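Local coordinates for protein beta subunit of photoactivated adenylyl cyclase (Beggiatoa sp. PS, PDB 5M27) that probably converts ATP to cyclic AMP in response to blue light, sensed by a flavin-binding domain joined to a cyclase catalytic domain, at residues S159-F164 with H243-G248. Sequence-based numbering, arbitrary orientation.
Sequences SDILAF and HLLYTG. With CA (calcium ion), chain L.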
loop_
_atom_site.group_PDB
_atom_site.type_symbol
_atom_site.label_atom_id
_atom_site.label_comp_id
_atom_site.label_asym_id
_atom_site.label_seq_id
_atom_site.Cartn_x
_atom_site.Cartn_y
_atom_site.Cartn_z
ATOM N N SER B 159 -6.656 -10.330 13.825
ATOM C CA SER B 159 -6.404 -10.123 15.247
ATOM C C SER B 159 -6.389 -8.632 15.541
ATOM O O SER B 159 -6.079 -7.813 14.663
ATOM C CB SER B 159 -5.074 -10.760 15.717
ATOM O OG SER B 159 -3.930 -10.049 15.271
ATOM N N ASP B 160 -6.740 -8.271 16.776
ATOM C CA ASP B 160 -6.597 -6.873 17.162
ATOM C C ASP B 160 -6.462 -6.774 18.676
ATOM O O ASP B 160 -6.649 -7.744 19.413
ATOM C CB ASP B 160 -7.751 -6.011 16.616
ATOM C CG ASP B 160 -8.943 -5.934 17.542
ATOM O OD1 ASP B 160 -9.243 -6.933 18.206
ATOM O OD2 ASP B 160 -9.610 -4.876 17.588
ATOM N N ILE B 161 -6.146 -5.571 19.123
ATOM C CA ILE B 161 -5.775 -5.340 20.513
ATOM C C ILE B 161 -7.041 -5.170 21.344
ATOM O O ILE B 161 -7.956 -4.447 20.944
ATOM C CB ILE B 161 -4.861 -4.111 20.609
ATOM C CG1 ILE B 161 -3.559 -4.394 19.833
ATOM C CG2 ILE B 161 -4.589 -3.740 22.071
ATOM C CD1 ILE B 161 -2.613 -3.187 19.744
ATOM N N LEU B 162 -7.098 -5.853 22.485
ATOM C CA LEU B 162 -8.219 -5.717 23.408
ATOM C C LEU B 162 -8.256 -4.317 24.019
ATOM O O LEU B 162 -7.230 -3.811 24.486
ATOM C CB LEU B 162 -8.104 -6.735 24.534
ATOM C CG LEU B 162 -9.229 -6.644 25.566
ATOM C CD1 LEU B 162 -10.530 -7.131 24.928
ATOM C CD2 LEU B 162 -8.880 -7.401 26.863
ATOM N N ALA B 163 -9.446 -3.714 24.024
ATOM C CA ALA B 163 -9.709 -2.435 24.695
ATOM C C ALA B 163 -8.813 -1.339 24.135
ATOM O O ALA B 163 -8.329 -0.458 24.857
ATOM C CB ALA B 163 -9.546 -2.560 26.217
ATOM N N PHE B 164 -8.571 -1.402 22.831
ATOM C CA PHE B 164 -7.626 -0.473 22.237
ATOM C C PHE B 164 -8.099 0.976 22.363
ATOM O O PHE B 164 -7.276 1.882 22.517
ATOM C CB PHE B 164 -7.394 -0.838 20.784
ATOM C CG PHE B 164 -6.410 0.034 20.117
ATOM C CD1 PHE B 164 -5.080 -0.084 20.423
ATOM C CD2 PHE B 164 -6.821 0.983 19.199
ATOM C CE1 PHE B 164 -4.156 0.733 19.812
ATOM C CE2 PHE B 164 -5.903 1.801 18.576
ATOM C CZ PHE B 164 -4.555 1.670 18.888
ATOM N N HIS B 243 2.253 -4.033 29.758
ATOM C CA HIS B 243 1.652 -4.908 30.760
ATOM C C HIS B 243 0.159 -5.118 30.521
ATOM O O HIS B 243 -0.424 -6.038 31.102
ATOM C CB HIS B 243 1.897 -4.335 32.166
ATOM C CG HIS B 243 1.525 -5.266 33.284
ATOM N ND1 HIS B 243 2.116 -6.504 33.459
ATOM C CD2 HIS B 243 0.635 -5.131 34.302
ATOM C CE1 HIS B 243 1.593 -7.095 34.520
ATOM N NE2 HIS B 243 0.695 -6.284 35.051
ATOM N N LEU B 244 -0.456 -4.314 29.653
ATOM C CA LEU B 244 -1.895 -4.292 29.431
ATOM C C LEU B 244 -2.297 -4.857 28.070
ATOM O O LEU B 244 -3.459 -4.700 27.663
ATOM C CB LEU B 244 -2.403 -2.848 29.558
ATOM C CG LEU B 244 -1.944 -2.108 30.826
ATOM C CD1 LEU B 244 -2.358 -0.654 30.779
ATOM C CD2 LEU B 244 -2.538 -2.783 32.066
ATOM N N LEU B 245 -1.369 -5.486 27.345
ATOM C CA LEU B 245 -1.579 -5.821 25.940
ATOM C C LEU B 245 -2.087 -7.256 25.803
ATOM O O LEU B 245 -1.334 -8.217 26.024
ATOM C CB LEU B 245 -0.294 -5.616 25.144
ATOM C CG LEU B 245 -0.264 -5.981 23.669
ATOM C CD1 LEU B 245 -1.345 -5.227 22.882
ATOM C CD2 LEU B 245 1.106 -5.653 23.110
ATOM N N TYR B 246 -3.346 -7.381 25.373
ATOM C CA TYR B 246 -4.028 -8.639 25.092
ATOM C C TYR B 246 -4.562 -8.617 23.660
ATOM O O TYR B 246 -4.784 -7.556 23.072
ATOM C CB TYR B 246 -5.213 -8.884 26.053
ATOM C CG TYR B 246 -4.847 -8.952 27.521
ATOM C CD1 TYR B 246 -4.581 -7.796 28.247
ATOM C CD2 TYR B 246 -4.780 -10.175 28.184
ATOM C CE1 TYR B 246 -4.246 -7.855 29.572
ATOM C CE2 TYR B 246 -4.463 -10.238 29.513
ATOM C CZ TYR B 246 -4.194 -9.083 30.202
ATOM O OH TYR B 246 -3.884 -9.166 31.532
ATOM N N THR B 247 -4.825 -9.793 23.116
ATOM C CA THR B 247 -5.313 -9.897 21.748
ATOM C C THR B 247 -6.513 -10.840 21.671
ATOM O O THR B 247 -6.755 -11.668 22.554
ATOM C CB THR B 247 -4.206 -10.400 20.806
ATOM O OG1 THR B 247 -4.588 -10.188 19.440
ATOM C CG2 THR B 247 -3.991 -11.894 21.014
ATOM N N GLY B 248 -7.257 -10.714 20.578
ATOM C CA GLY B 248 -8.166 -11.751 20.163
ATOM C C GLY B 248 -7.937 -12.051 18.694
ATOM O O GLY B 248 -7.456 -11.208 17.937
HETATM CA CA CA L . -9.373 -2.997 19.325
HETATM O O HOH W 1 -4.918 -4.940 25.266
HETATM O O HOH W 2 -9.644 -0.898 17.737
#
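Asp160 and Gly248 form an antiparallel hydrogen-bonded pair that joins strand 150-161 to strand 247-258 in the cyclase catalytic domain. Asp160 N donates to Gly248 O at 3.2 Å, with the donor in the carbonyl plane, and Gly248 N returns a straighter bond to Asp160 O (161° at the hydrogen). One step on, Ile161 faces Thr247 as a non-hydrogen-bonded pair, their CA atoms 4.7 Å apart. Past it, Leu162 N reaches Tyr246 O at 2.9 Å; this bond is almost linear, yet its donor stands 42° above the carbonyl plane. Where the two segments diverge, a water bridges them: it accepts from Tyr246 N (2.9 Å) and lies within donating distance of both Leu162 O and Leu244 O.

Apolar side chains add two contacts to the backbone pairing. Leu245 CG lies opposite the backbone N (chi1 177°), which carries CD1 to within 3.7 Å of Ile161 CG2, the two side chains crossing at a slant. Leu162 CB meets Tyr246 CB at 3.9 Å, and CD2 approaches the ring obliquely. Replacing Ile161 with an alanine would probably open a gap beside Leu245 CD1 and strip apolar cover from Leu179 and Tyr183 of helix 173-193. The hydroxyl of Tyr183 also bonds Ser159 OG and Thr247 OG1, while helix 338-348 covers Leu162.

Calcium is bound by Asp160 OD2 and Ile161 O, each at 2.6 Å, by a water and by Asp204. Arg287 forms a salt bridge to Asp160 OD1, the other carboxylate oxygen, and so probably restrains the rotation of the carboxylate. Two aspartates sharing a metal with a backbone carbonyl match the metal site of class III nucleotidyl cyclases. The chemistry implies that the pairing with Gly248 probably holds the backbone at Asp160 in place, from which one metal ligand extends, with Ile161 O following directly as another.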